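Local coordinates for protein importin subunit beta-1 (Saccharomyces cerevisiae, PDB 5OWU) that acts as the importin beta subunit in nuclear protein import, associating with importin alpha, which binds the classical nuclear localization signal of cargo, at residues A701-F706 against I748-A753; A730-K735 against E752-A757. All blocks are in the same frame, centred on the assembly; numbering follows the deposited sequence.

Contact 1 of 2, residues A701-F706 against I748-A753; sequences AVLSVF and IKVLEA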
loop_
_atom_site.group_PDB
_atom_site.type_symbol
_atom_site.label_atom_id
_atom_site.label_comp_id
_atom_site.label_asym_id
_atom_site.label_seq_id
_atom_site.Cartn_x
_atom_site.Cartn_y
_atom_site.Cartn_z
ATOM N N ALA A 701 15.395 3.153 -10.419
ATOM C CA ALA A 701 15.579 2.689 -11.789
ATOM C C ALA A 701 17.005 2.944 -12.269
ATOM O O ALA A 701 17.703 2.024 -12.717
ATOM C CB ALA A 701 14.571 3.375 -12.711
ATOM N N VAL A 702 17.471 4.184 -12.139
ATOM C CA VAL A 702 18.824 4.502 -12.586
ATOM C C VAL A 702 19.840 3.647 -11.841
ATOM O O VAL A 702 20.747 3.063 -12.450
ATOM C CB VAL A 702 19.097 6.007 -12.427
ATOM C CG1 VAL A 702 20.538 6.339 -12.778
ATOM C CG2 VAL A 702 18.151 6.784 -13.326
ATOM N N LEU A 703 19.689 3.515 -10.521
ATOM C CA LEU A 703 20.635 2.679 -9.793
ATOM C C LEU A 703 20.674 1.287 -10.409
ATOM O O LEU A 703 21.749 0.771 -10.751
ATOM C CB LEU A 703 20.265 2.622 -8.309
ATOM C CG LEU A 703 20.430 3.923 -7.511
ATOM C CD1 LEU A 703 19.943 3.732 -6.084
ATOM C CD2 LEU A 703 21.870 4.416 -7.504
ATOM N N SER A 704 19.498 0.700 -10.647
ATOM C CA SER A 704 19.472 -0.655 -11.178
ATOM C C SER A 704 20.169 -0.719 -12.526
ATOM O O SER A 704 20.897 -1.679 -12.810
ATOM C CB SER A 704 18.033 -1.155 -11.294
ATOM O OG SER A 704 17.436 -1.230 -10.019
ATOM N N VAL A 705 19.992 0.313 -13.359
ATOM C CA VAL A 705 20.518 0.205 -14.712
ATOM C C VAL A 705 22.029 0.334 -14.686
ATOM O O VAL A 705 22.718 -0.223 -15.552
ATOM C CB VAL A 705 19.846 1.226 -15.654
ATOM C CG1 VAL A 705 20.531 2.592 -15.621
ATOM C CG2 VAL A 705 19.811 0.689 -17.070
ATOM N N PHE A 706 22.584 1.012 -13.670
ATOM C CA PHE A 706 24.036 1.001 -13.536
ATOM C C PHE A 706 24.542 -0.431 -13.491
ATOM O O PHE A 706 25.517 -0.781 -14.174
ATOM C CB PHE A 706 24.467 1.774 -12.288
ATOM C CG PHE A 706 24.341 3.272 -12.416
ATOM C CD1 PHE A 706 24.671 3.918 -13.598
ATOM C CD2 PHE A 706 23.899 4.034 -11.345
ATOM C CE1 PHE A 706 24.564 5.295 -13.709
ATOM C CE2 PHE A 706 23.790 5.413 -11.454
ATOM C CZ PHE A 706 24.119 6.041 -12.639
ATOM N N ILE A 748 12.728 0.586 0.620
ATOM C CA ILE A 748 12.975 -0.790 0.195
ATOM C C ILE A 748 13.249 -0.839 -1.302
ATOM O O ILE A 748 14.115 -1.589 -1.762
ATOM C CB ILE A 748 11.792 -1.698 0.582
ATOM C CG1 ILE A 748 11.689 -1.835 2.106
ATOM C CG2 ILE A 748 11.922 -3.078 -0.074
ATOM C CD1 ILE A 748 12.823 -2.612 2.756
ATOM N N LYS A 749 12.515 -0.051 -2.091
ATOM C CA LYS A 749 12.780 -0.030 -3.525
ATOM C C LYS A 749 14.196 0.461 -3.808
ATOM O O LYS A 749 14.917 -0.126 -4.628
ATOM C CB LYS A 749 11.747 0.842 -4.237
ATOM C CG LYS A 749 10.378 0.188 -4.366
ATOM C CD LYS A 749 10.358 -0.837 -5.492
ATOM C CE LYS A 749 9.238 -1.856 -5.313
ATOM N NZ LYS A 749 9.541 -2.830 -4.224
ATOM N N VAL A 750 14.618 1.525 -3.119
ATOM C CA VAL A 750 15.967 2.056 -3.302
ATOM C C VAL A 750 17.007 0.995 -2.961
ATOM O O VAL A 750 17.966 0.779 -3.712
ATOM C CB VAL A 750 16.156 3.334 -2.461
ATOM C CG1 VAL A 750 17.583 3.881 -2.594
ATOM C CG2 VAL A 750 15.150 4.398 -2.888
ATOM N N LEU A 751 16.832 0.305 -1.831
ATOM C CA LEU A 751 17.809 -0.707 -1.436
ATOM C C LEU A 751 17.833 -1.870 -2.423
ATOM O O LEU A 751 18.905 -2.412 -2.728
ATOM C CB LEU A 751 17.512 -1.201 -0.018
ATOM C CG LEU A 751 17.696 -0.155 1.088
ATOM C CD1 LEU A 751 17.198 -0.676 2.431
ATOM C CD2 LEU A 751 19.158 0.271 1.201
ATOM N N GLU A 752 16.668 -2.265 -2.942
ATOM C CA GLU A 752 16.634 -3.311 -3.960
ATOM C C GLU A 752 17.417 -2.889 -5.201
ATOM O O GLU A 752 18.132 -3.702 -5.805
ATOM C CB GLU A 752 15.184 -3.646 -4.319
ATOM C CG GLU A 752 14.444 -4.400 -3.225
ATOM C CD GLU A 752 12.973 -4.606 -3.522
ATOM O OE1 GLU A 752 12.411 -3.860 -4.354
ATOM O OE2 GLU A 752 12.378 -5.516 -2.910
ATOM N N ALA A 753 17.297 -1.612 -5.594
ATOM C CA ALA A 753 18.059 -1.116 -6.738
ATOM C C ALA A 753 19.554 -1.105 -6.449
ATOM O O ALA A 753 20.367 -1.385 -7.340
ATOM C CB ALA A 753 17.594 0.287 -7.123
#

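Contact 2 of 2, residues A730-K735 against E752-A757; sequences AAQNTK and EAVLDA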
loop_
_atom_site.group_PDB
_atom_site.type_symbol
_atom_site.label_atom_id
_atom_site.label_comp_id
_atom_site.label_asym_id
_atom_site.label_seq_id
_atom_site.Cartn_x
_atom_site.Cartn_y
_atom_site.Cartn_z
ATOM N N ALA A 730 25.424 6.636 -0.888
ATOM C CA ALA A 730 24.483 7.653 -0.448
ATOM C C ALA A 730 23.084 7.064 -0.375
ATOM O O ALA A 730 22.333 7.331 0.573
ATOM C CB ALA A 730 24.527 8.860 -1.385
ATOM N N ALA A 731 22.744 6.201 -1.337
ATOM C CA ALA A 731 21.400 5.641 -1.375
ATOM C C ALA A 731 21.182 4.640 -0.249
ATOM O O ALA A 731 20.101 4.604 0.351
ATOM C CB ALA A 731 21.145 4.983 -2.728
ATOM N N GLN A 732 22.182 3.813 0.060
ATOM C CA GLN A 732 21.940 2.769 1.050
ATOM C C GLN A 732 21.903 3.322 2.468
ATOM O O GLN A 732 21.317 2.687 3.351
ATOM C CB GLN A 732 22.991 1.662 0.936
ATOM C CG GLN A 732 24.354 1.981 1.530
ATOM C CD GLN A 732 25.380 0.932 1.162
ATOM O OE1 GLN A 732 25.367 0.407 0.050
ATOM N NE2 GLN A 732 26.267 0.608 2.099
ATOM N N ASN A 733 22.490 4.495 2.696
ATOM C CA ASN A 733 22.500 5.140 4.000
ATOM C C ASN A 733 21.396 6.173 4.151
ATOM O O ASN A 733 21.374 6.902 5.148
ATOM C CB ASN A 733 23.858 5.794 4.251
ATOM C CG ASN A 733 24.940 4.781 4.534
ATOM O OD1 ASN A 733 24.671 3.700 5.060
ATOM N ND2 ASN A 733 26.169 5.119 4.188
ATOM N N THR A 734 20.491 6.266 3.183
ATOM C CA THR A 734 19.352 7.167 3.295
ATOM C C THR A 734 18.269 6.495 4.130
ATOM O O THR A 734 17.731 5.451 3.742
ATOM C CB THR A 734 18.818 7.535 1.912
ATOM O OG1 THR A 734 19.826 8.248 1.180
ATOM C CG2 THR A 734 17.567 8.407 2.030
ATOM N N LYS A 735 17.962 7.081 5.284
ATOM C CA LYS A 735 16.890 6.569 6.117
ATOM C C LYS A 735 15.543 6.819 5.446
ATOM O O LYS A 735 15.432 7.650 4.543
ATOM C CB LYS A 735 16.912 7.235 7.491
ATOM C CG LYS A 735 18.249 7.162 8.209
ATOM C CD LYS A 735 18.670 5.724 8.476
ATOM C CE LYS A 735 19.993 5.661 9.223
ATOM N NZ LYS A 735 21.103 6.307 8.461
ATOM N N GLU A 752 16.668 -2.265 -2.942
ATOM C CA GLU A 752 16.634 -3.311 -3.960
ATOM C C GLU A 752 17.417 -2.889 -5.201
ATOM O O GLU A 752 18.132 -3.702 -5.805
ATOM C CB GLU A 752 15.184 -3.646 -4.319
ATOM C CG GLU A 752 14.444 -4.400 -3.225
ATOM C CD GLU A 752 12.973 -4.606 -3.522
ATOM O OE1 GLU A 752 12.411 -3.860 -4.354
ATOM O OE2 GLU A 752 12.378 -5.516 -2.910
ATOM N N ALA A 753 17.297 -1.612 -5.594
ATOM C CA ALA A 753 18.059 -1.116 -6.738
ATOM C C ALA A 753 19.554 -1.105 -6.449
ATOM O O ALA A 753 20.367 -1.385 -7.340
ATOM C CB ALA A 753 17.594 0.287 -7.123
ATOM N N VAL A 754 19.942 -0.766 -5.217
ATOM C CA VAL A 754 21.358 -0.824 -4.868
ATOM C C VAL A 754 21.859 -2.256 -5.005
ATOM O O VAL A 754 22.951 -2.502 -5.537
ATOM C CB VAL A 754 21.590 -0.254 -3.454
ATOM C CG1 VAL A 754 23.024 -0.517 -2.974
ATOM C CG2 VAL A 754 21.308 1.250 -3.447
ATOM N N LEU A 755 21.052 -3.228 -4.567
ATOM C CA LEU A 755 21.432 -4.628 -4.741
ATOM C C LEU A 755 21.642 -4.964 -6.215
ATOM O O LEU A 755 22.627 -5.627 -6.570
ATOM C CB LEU A 755 20.374 -5.542 -4.124
ATOM C CG LEU A 755 20.618 -7.052 -4.235
ATOM C CD1 LEU A 755 21.987 -7.448 -3.699
ATOM C CD2 LEU A 755 19.506 -7.799 -3.491
ATOM N N ASP A 756 20.729 -4.516 -7.089
ATOM C CA ASP A 756 20.934 -4.695 -8.529
ATOM C C ASP A 756 22.285 -4.126 -8.959
ATOM O O ASP A 756 23.057 -4.773 -9.683
ATOM C CB ASP A 756 19.821 -4.003 -9.329
ATOM C CG ASP A 756 18.491 -4.729 -9.261
ATOM O OD1 ASP A 756 18.474 -5.928 -8.930
ATOM O OD2 ASP A 756 17.464 -4.091 -9.570
ATOM N N ALA A 757 22.565 -2.890 -8.544
ATOM C CA ALA A 757 23.801 -2.227 -8.949
ATOM C C ALA A 757 25.016 -3.053 -8.555
ATOM O O ALA A 757 25.917 -3.284 -9.374
ATOM C CB ALA A 757 23.872 -0.831 -8.334
#

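Contact 1 of 2, residues A701-F706 against I748-A753
Ala753 sets its methyl against Leu703 and Ser704; the axes of segments 701-706 and 748-753 approach to 8.5 Å and lie nearly parallel, at 14°, and the small methyl is consistent with this close spacing. The apolar part has two contacts. Leu703 CB meets Ala753 CB at 3.7 Å, backbone-near carbon against methyl. Further out, Leu703 CD1 reaches Val750 CG1 at 4.2 Å, a looser touch one helical turn before Ala753. Leu703 can do both because its CG lies anti to the carbonyl carbon (chi1 -68°), with CD1 continuing toward Val750; Ala731 of helix 718-732 packs on both of these side chains. The polar part belongs to Ser704, whose OG sits 3.3 Å from Ala753 CB. No hydrogen bond joins the two segments, but the hydroxyl is hydrogen-bonded to Asp756 OD2, one turn beyond Ala753 on the same helix, and weakly to Pro700 O. Within segment 748-753, Lys749 NZ forms a salt bridge with Glu752 OE1 at 3.1 Å, on the syn side, 28° out of the carboxylate plane. The join between the second helices of HEAT repeats 16 and 17 thus pairs a small apolar seam with a serine hydroxyl whose polarity is satisfied beside it.

Contact 2 of 2, residues A730-K735 against E752-A757
The side chains of Gln732 and Val754 cross at about a right angle where helix 718-732 ends. Followed outward, Gln732 CB leaves the backbone with CG lodged between the backbone N and the carbonyl carbon (chi1 77°), and from CG the chain runs extended, chi2 -170°, carrying the amide to the neighbouring helix. At its tip OE1 lies 3.9 Å from Val754 CG1, a van der Waals touch, while its hydrogen bond goes to Tyr758 OH, one turn beyond Val754 on helix 741-764. The other end of the amide, NE2, is bonded to Thr778 O, so both ends of this buried group have polar partners and its rotation is fixed. The two helices form the antiparallel hairpin of HEAT repeat 17, and Gln732 stands at its side toward helix 776-788, whose Phe782 also packs on Val754. The second branch of the valine works separately: CG2 rests on Ala731 CB at 3.8 Å, so the valine straddles two successive residues of the first helix. Just past Gln732 the chain leaves helical geometry at Asn733, and Thr734 OG1 turns back to donate a 2.7 Å hydrogen bond to Ala730 O, arriving 29° off the carbonyl plane.

Overall arrangement
In chain order from the N terminus, helix 698-713 comes first of the three, then helix 718-732, and after a connecting loop the chain enters helix 741-764, where both contacts end. Contact 2 closes the shorter loop, from 730-735 to 752-757, inside HEAT 17; contact 1 closes the longer one, from 701-706 to 748-753, and joins HEAT 16 to HEAT 17. Contact 2 starts within the loop of contact 1 but finishes slightly beyond it, so the loops overlap rather than nest, and their closing segments share Glu752 and Ala753. Their centres lie about 6 Å apart. Helix 741-764 is therefore fastened to its own repeat partner and to the preceding repeat within a few residues of each other.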